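PDB 5X0J: free serine kinase from Thermococcus kodakarensis KOD1, which uses ADP to phosphorylate free L-serine, giving O-phospho-L-serine and AMP in the first step of the route from serine to cysteine. Local coordinates for residues A[27-32]-A[223-228]; A[128-133]-A[137-142]. The protein carries 1 engineered substitution. All coordinates share one frame; numbering follows the deposited sequence.

Interaction 1: A[27-32]-A[223-228]. Engineered in segment 27-32: Q30 (natural residue Glu). With SEP (phosphoserine), chain C.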
loop_
_atom_site.group_PDB
_atom_site.type_symbol
_atom_site.label_atom_id
_atom_site.label_comp_id
_atom_site.label_asym_id
_atom_site.label_seq_id
_atom_site.Cartn_x
_atom_site.Cartn_y
_atom_site.Cartn_z
ATOM N N LYS A 27 -9.212 10.156 7.104
ATOM C CA LYS A 27 -9.095 10.628 5.737
ATOM C C LYS A 27 -8.096 9.759 4.969
ATOM O O LYS A 27 -6.912 9.756 5.305
ATOM C CB LYS A 27 -8.639 12.082 5.766
ATOM C CG LYS A 27 -8.759 12.798 4.443
ATOM C CD LYS A 27 -8.576 14.291 4.640
ATOM C CE LYS A 27 -8.854 15.063 3.365
ATOM N NZ LYS A 27 -8.807 16.531 3.614
ATOM N N PRO A 28 -8.563 9.022 3.936
ATOM C CA PRO A 28 -7.624 8.202 3.154
ATOM C C PRO A 28 -6.702 9.074 2.300
ATOM O O PRO A 28 -7.068 10.182 1.913
ATOM C CB PRO A 28 -8.548 7.374 2.272
ATOM C CG PRO A 28 -9.700 8.277 2.040
ATOM C CD PRO A 28 -9.909 9.011 3.324
ATOM N N HIS A 29 -5.478 8.611 2.086
ATOM C CA HIS A 29 -4.580 9.192 1.102
ATOM C C HIS A 29 -4.212 8.315 -0.086
ATOM O O HIS A 29 -3.433 8.743 -0.936
ATOM C CB HIS A 29 -3.319 9.728 1.792
ATOM C CG HIS A 29 -2.360 8.676 2.277
ATOM N ND1 HIS A 29 -2.378 8.186 3.567
ATOM C CD2 HIS A 29 -1.323 8.058 1.663
ATOM C CE1 HIS A 29 -1.394 7.317 3.723
ATOM N NE2 HIS A 29 -0.747 7.213 2.580
ATOM N N GLN A 30 -4.781 7.121 -0.181
ATOM C CA GLN A 30 -4.489 6.245 -1.324
ATOM C C GLN A 30 -5.608 5.239 -1.573
ATOM O O GLN A 30 -6.493 5.044 -0.736
ATOM C CB GLN A 30 -3.083 5.601 -1.228
ATOM C CG GLN A 30 -2.744 4.869 0.050
ATOM C CD GLN A 30 -1.259 4.596 0.238
ATOM O OE1 GLN A 30 -0.392 5.351 -0.233
ATOM N NE2 GLN A 30 -0.957 3.532 0.973
ATOM N N GLN A 31 -5.581 4.657 -2.766
ATOM C CA GLN A 31 -6.556 3.669 -3.224
ATOM C C GLN A 31 -6.335 2.276 -2.612
ATOM O O GLN A 31 -5.342 2.027 -1.918
ATOM C CB GLN A 31 -6.489 3.565 -4.746
ATOM C CG GLN A 31 -6.925 4.830 -5.478
ATOM C CD GLN A 31 -6.639 4.788 -6.957
ATOM O OE1 GLN A 31 -5.606 4.291 -7.396
ATOM N NE2 GLN A 31 -7.554 5.318 -7.746
ATOM N N LEU A 32 -7.291 1.385 -2.869
ATOM C CA LEU A 32 -7.333 0.027 -2.317
ATOM C C LEU A 32 -6.959 -1.033 -3.344
ATOM O O LEU A 32 -7.082 -0.807 -4.535
ATOM C CB LEU A 32 -8.738 -0.282 -1.789
ATOM C CG LEU A 32 -9.353 0.735 -0.826
ATOM C CD1 LEU A 32 -10.690 0.232 -0.308
ATOM C CD2 LEU A 32 -8.402 1.015 0.336
ATOM N N THR A 223 2.524 4.802 0.040
ATOM C CA THR A 223 3.292 5.067 1.247
ATOM C C THR A 223 3.557 3.789 2.043
ATOM O O THR A 223 2.679 2.948 2.200
ATOM C CB THR A 223 2.561 6.038 2.176
ATOM O OG1 THR A 223 1.296 5.481 2.539
ATOM C CG2 THR A 223 2.337 7.378 1.510
ATOM N N ARG A 224 4.791 3.655 2.513
ATOM C CA ARG A 224 5.153 2.629 3.471
ATOM C C ARG A 224 5.779 3.358 4.647
ATOM O O ARG A 224 6.955 3.687 4.622
ATOM C CB ARG A 224 6.123 1.601 2.870
ATOM C CG ARG A 224 6.541 0.518 3.852
ATOM C CD ARG A 224 7.310 -0.617 3.187
ATOM N NE ARG A 224 8.644 -0.247 2.725
ATOM C CZ ARG A 224 9.735 -0.155 3.487
ATOM N NH1 ARG A 224 9.694 -0.377 4.787
ATOM N NH2 ARG A 224 10.901 0.182 2.935
ATOM N N HIS A 225 4.979 3.638 5.671
ATOM C CA HIS A 225 5.451 4.364 6.843
ATOM C C HIS A 225 6.138 3.438 7.820
ATOM O O HIS A 225 5.666 2.338 8.077
ATOM C CB HIS A 225 4.294 5.071 7.539
ATOM C CG HIS A 225 3.666 6.159 6.724
ATOM N ND1 HIS A 225 2.608 5.936 5.868
ATOM C CD2 HIS A 225 3.944 7.479 6.642
ATOM C CE1 HIS A 225 2.258 7.078 5.303
ATOM N NE2 HIS A 225 3.059 8.028 5.746
ATOM N N VAL A 226 7.218 3.935 8.401
ATOM C CA VAL A 226 8.098 3.187 9.281
ATOM C C VAL A 226 8.251 3.961 10.595
ATOM O O VAL A 226 8.665 5.127 10.551
ATOM C CB VAL A 226 9.484 3.065 8.600
ATOM C CG1 VAL A 226 10.556 2.577 9.564
ATOM C CG2 VAL A 226 9.385 2.169 7.369
ATOM N N LEU A 227 7.974 3.314 11.721
ATOM C CA LEU A 227 8.187 3.864 13.053
ATOM C C LEU A 227 9.356 3.112 13.666
ATOM O O LEU A 227 9.824 2.133 13.103
ATOM C CB LEU A 227 6.946 3.635 13.909
ATOM C CG LEU A 227 5.575 3.896 13.280
ATOM C CD1 LEU A 227 4.479 3.563 14.280
ATOM C CD2 LEU A 227 5.462 5.330 12.816
ATOM N N PRO A 228 9.823 3.525 14.853
ATOM C CA PRO A 228 10.875 2.753 15.527
ATOM C C PRO A 228 10.440 1.371 16.046
ATOM O O PRO A 228 11.275 0.616 16.532
ATOM C CB PRO A 228 11.273 3.668 16.698
ATOM C CG PRO A 228 10.791 5.032 16.295
ATOM C CD PRO A 228 9.520 4.770 15.582
HETATM N N SEP C . -0.035 3.493 4.096
HETATM C CA SEP C . 0.340 2.074 4.381
HETATM C CB SEP C . 0.205 1.254 3.096
HETATM O OG SEP C . -1.137 1.351 2.623
HETATM C C SEP C . 1.722 2.006 4.977
HETATM O O SEP C . 2.348 0.928 4.975
HETATM O OXT SEP C . 2.250 3.016 5.478
HETATM P P SEP C . -2.358 0.636 3.417
HETATM O O1P SEP C . -1.735 -0.563 4.116
HETATM O O2P SEP C . -3.284 0.282 2.297
HETATM O O3P SEP C . -2.899 1.696 4.343
#

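Interaction 2: A[128-133]-A[137-142]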
loop_
_atom_site.group_PDB
_atom_site.type_symbol
_atom_site.label_atom_id
_atom_site.label_comp_id
_atom_site.label_asym_id
_atom_site.label_seq_id
_atom_site.Cartn_x
_atom_site.Cartn_y
_atom_site.Cartn_z
ATOM N N PRO A 128 16.778 -0.201 -20.787
ATOM C CA PRO A 128 17.662 -0.732 -19.751
ATOM C C PRO A 128 17.895 0.210 -18.563
ATOM O O PRO A 128 18.347 -0.250 -17.520
ATOM C CB PRO A 128 18.973 -1.005 -20.494
ATOM C CG PRO A 128 18.930 -0.154 -21.694
ATOM C CD PRO A 128 17.484 0.010 -22.065
ATOM N N GLU A 129 17.551 1.491 -18.701
ATOM C CA GLU A 129 17.706 2.444 -17.598
ATOM C C GLU A 129 16.389 2.751 -16.883
ATOM O O GLU A 129 16.318 3.692 -16.103
ATOM C CB GLU A 129 18.372 3.728 -18.095
ATOM C CG GLU A 129 19.839 3.556 -18.471
ATOM C CD GLU A 129 20.771 3.385 -17.283
ATOM O OE1 GLU A 129 20.313 3.471 -16.112
ATOM O OE2 GLU A 129 21.982 3.171 -17.522
ATOM N N ALA A 130 15.353 1.955 -17.128
ATOM C CA ALA A 130 14.047 2.181 -16.499
ATOM C C ALA A 130 14.116 2.251 -14.969
ATOM O O ALA A 130 13.520 3.136 -14.381
ATOM C CB ALA A 130 13.070 1.093 -16.919
ATOM N N GLU A 131 14.850 1.339 -14.342
ATOM C CA GLU A 131 14.887 1.275 -12.882
ATOM C C GLU A 131 15.395 2.567 -12.266
ATOM O O GLU A 131 14.761 3.096 -11.343
ATOM C CB GLU A 131 15.744 0.106 -12.407
ATOM C CG GLU A 131 15.759 -0.047 -10.894
ATOM C CD GLU A 131 16.215 -1.401 -10.422
ATOM O OE1 GLU A 131 16.421 -2.311 -11.242
ATOM O OE2 GLU A 131 16.379 -1.565 -9.198
ATOM N N GLU A 132 16.520 3.079 -12.774
ATOM C CA GLU A 132 17.067 4.323 -12.229
ATOM C C GLU A 132 16.211 5.536 -12.581
ATOM O O GLU A 132 16.046 6.429 -11.749
ATOM C CB GLU A 132 18.552 4.509 -12.581
ATOM C CG GLU A 132 19.482 3.620 -11.750
ATOM C CD GLU A 132 19.229 3.694 -10.238
ATOM O OE1 GLU A 132 19.097 4.809 -9.688
ATOM O OE2 GLU A 132 19.155 2.636 -9.581
ATOM N N LYS A 133 15.603 5.546 -13.768
ATOM C CA LYS A 133 14.626 6.586 -14.090
ATOM C C LYS A 133 13.472 6.596 -13.082
ATOM O O LYS A 133 13.044 7.666 -12.619
ATOM C CB LYS A 133 14.086 6.417 -15.516
ATOM C CG LYS A 133 15.103 6.718 -16.612
ATOM C CD LYS A 133 14.540 6.376 -17.967
ATOM C CE LYS A 133 15.603 6.538 -19.037
ATOM N NZ LYS A 133 14.979 6.361 -20.370
ATOM N N GLY A 137 12.097 9.351 -10.096
ATOM C CA GLY A 137 10.750 9.898 -10.239
ATOM C C GLY A 137 10.422 10.412 -11.628
ATOM O O GLY A 137 9.471 11.159 -11.805
ATOM N N GLU A 138 11.185 9.981 -12.625
ATOM C CA GLU A 138 11.049 10.492 -13.993
ATOM C C GLU A 138 9.975 9.778 -14.795
ATOM O O GLU A 138 9.518 10.298 -15.814
ATOM C CB GLU A 138 12.388 10.375 -14.718
ATOM C CG GLU A 138 13.435 11.323 -14.154
ATOM C CD GLU A 138 14.851 10.998 -14.577
ATOM O OE1 GLU A 138 15.068 10.038 -15.340
ATOM O OE2 GLU A 138 15.770 11.712 -14.125
ATOM N N ILE A 139 9.613 8.572 -14.369
ATOM C CA ILE A 139 8.578 7.758 -14.992
ATOM C C ILE A 139 7.652 7.221 -13.900
ATOM O O ILE A 139 7.990 7.295 -12.714
ATOM C CB ILE A 139 9.198 6.597 -15.808
ATOM C CG1 ILE A 139 10.060 5.672 -14.940
ATOM C CG2 ILE A 139 10.046 7.151 -16.951
ATOM C CD1 ILE A 139 10.588 4.468 -15.693
ATOM N N ALA A 140 6.503 6.682 -14.305
ATOM C CA ALA A 140 5.495 6.204 -13.347
ATOM C C ALA A 140 5.994 4.950 -12.625
ATOM O O ALA A 140 5.930 4.856 -11.399
ATOM C CB ALA A 140 4.190 5.918 -14.068
ATOM N N PHE A 141 6.488 3.988 -13.395
ATOM C CA PHE A 141 7.045 2.756 -12.855
ATOM C C PHE A 141 8.086 2.207 -13.820
ATOM O O PHE A 141 7.959 2.384 -15.037
ATOM C CB PHE A 141 5.976 1.655 -12.747
ATOM C CG PHE A 141 5.068 1.723 -11.541
ATOM C CD1 PHE A 141 5.539 1.457 -10.254
ATOM C CD2 PHE A 141 3.706 1.942 -11.711
ATOM C CE1 PHE A 141 4.672 1.453 -9.164
ATOM C CE2 PHE A 141 2.850 1.961 -10.623
ATOM C CZ PHE A 141 3.326 1.707 -9.354
ATOM N N ALA A 142 9.084 1.517 -13.278
ATOM C CA ALA A 142 9.920 0.591 -14.047
ATOM C C ALA A 142 9.396 -0.812 -13.802
ATOM O O ALA A 142 9.222 -1.205 -12.651
ATOM C CB ALA A 142 11.379 0.690 -13.632
#

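Interaction 1: A[27-32]-A[223-228]
H29 and T223 reach toward each other across the contact and meet through NE2 and OG1, 2.7 Å apart in a nearly straight hydrogen bond. The hydroxyl lies close to the plane of the imidazole, at its edge, while T223 CG2 also comes near NE2. With OG1 held between the backbone N and the carbonyl carbon (chi1 59°), the threonine offers the same oxygen to two partners, because OG1 also accepts a bond from the amino N of phosphoserine at 2.9 Å.

Q30, the engineered replacement for the natural glutamate at the inferred active-site position, extends beyond CG so that its amide lies between T223 and the ligand. Its OE1 takes the backbone N of T223 at 3.0 Å, in the carbonyl plane and on a lone pair. The other branch, NE2, gives a weak hydrogen bond to the ester oxygen OG of phosphoserine. A loop following strand 26-27, in the part related to ParB, thus faces strand 224-226 of the antiparallel sheet, and phosphoserine is held between the two; K221, W102, G70, V68 and H71 also hydrogen-bond to it.

H225 works on the carboxylate end. Its backbone N points almost straight at ligand OXT, 2.8 Å away, and its ring ND1 reaches the same oxygen at 3.0 Å with OXT at the ring edge, so one carboxylate oxygen is gripped twice by one residue. On the far nitrogen, NE2 is hydrogen-bonded to Y92 OH; with both ring nitrogens engaged, the rotation of the ring is fixed. The H29 and H225 side chains run antiparallel past one another, CE1 of H29 lying 4.0 Å from CE1 of H225. Their ring planes are nearly perpendicular, at 88°, and H71 meets H29 edge-to-face.

Interaction 2: A[128-133]-A[137-142]
A142 turns its methyl group onto the first turn of helix 130-135: CB lies 3.3 Å from the backbone O of A130 and 3.7 Å from A130 CB, a close fit between two small side chains. Beside it, I139 CD1 comes to 3.5 Å from A130 O and 4.0 Å from K133 CB. Setting CG1 between its backbone N and carbonyl carbon (chi1 59°) is what turns the I139 branch back to the helix. A serine in place of I139 would probably leave K133 CB and the A130 backbone without their apolar cover and open a gap between the helix and the returning chain.

The helix end itself is closed by the backbone. E138 N donates to K133 O at 3.0 Å, from a position tilted 27° off the carbonyl plane, and G137 supplies the positive phi of 78° that completes a Schellman motif. Next to this bond the side chains of K133 and E138 cross at about a right angle, E138 OE1 resting 3.6 Å from K133 CG. They do not pair with each other: K133 NZ forms a salt bridge with D127, and E138 OE2 one with R136.

Farther out, a classic beta bulge at A140 and F141, both facing I151, lies at the edge where the strand pairs with 148-151, while A150 of strand 148-151 touches both A130 and I139. The E131 carboxylate is engaged by salt bridges with K182 and R186. The chemistry therefore divides: methyl and methylene groups lie against the helix on its strand-facing side, the Schellman bond satisfies a terminal carbonyl, and the charged ends are drawn off to separate mates, which suggests that the direct grip between the two segments is backbone and apolar, with no K133-E138 ion pair.

How the interactions relate
Interaction 1 joins residues almost two hundred positions apart and sits about 7 Å from the centre of the chain, whereas interaction 2 is a local helix-to-strand turn about 20 Å from that centre. Their centres are 22 Å apart and they do not touch. In chain order 27-32 comes first, then both segments of interaction 2, and last 223-228. One antiparallel sheet reaches both contacts, through 223-228 in the first and 137-142 in the second: strand 224-226 pairs with 98-107, which pairs with 196-199, which in turn pairs with 141-144. The two contacts show a division of labour in this protein, with long-range closure forming part of the phosphoserine pocket and short-range contacts building the sheet region farther away.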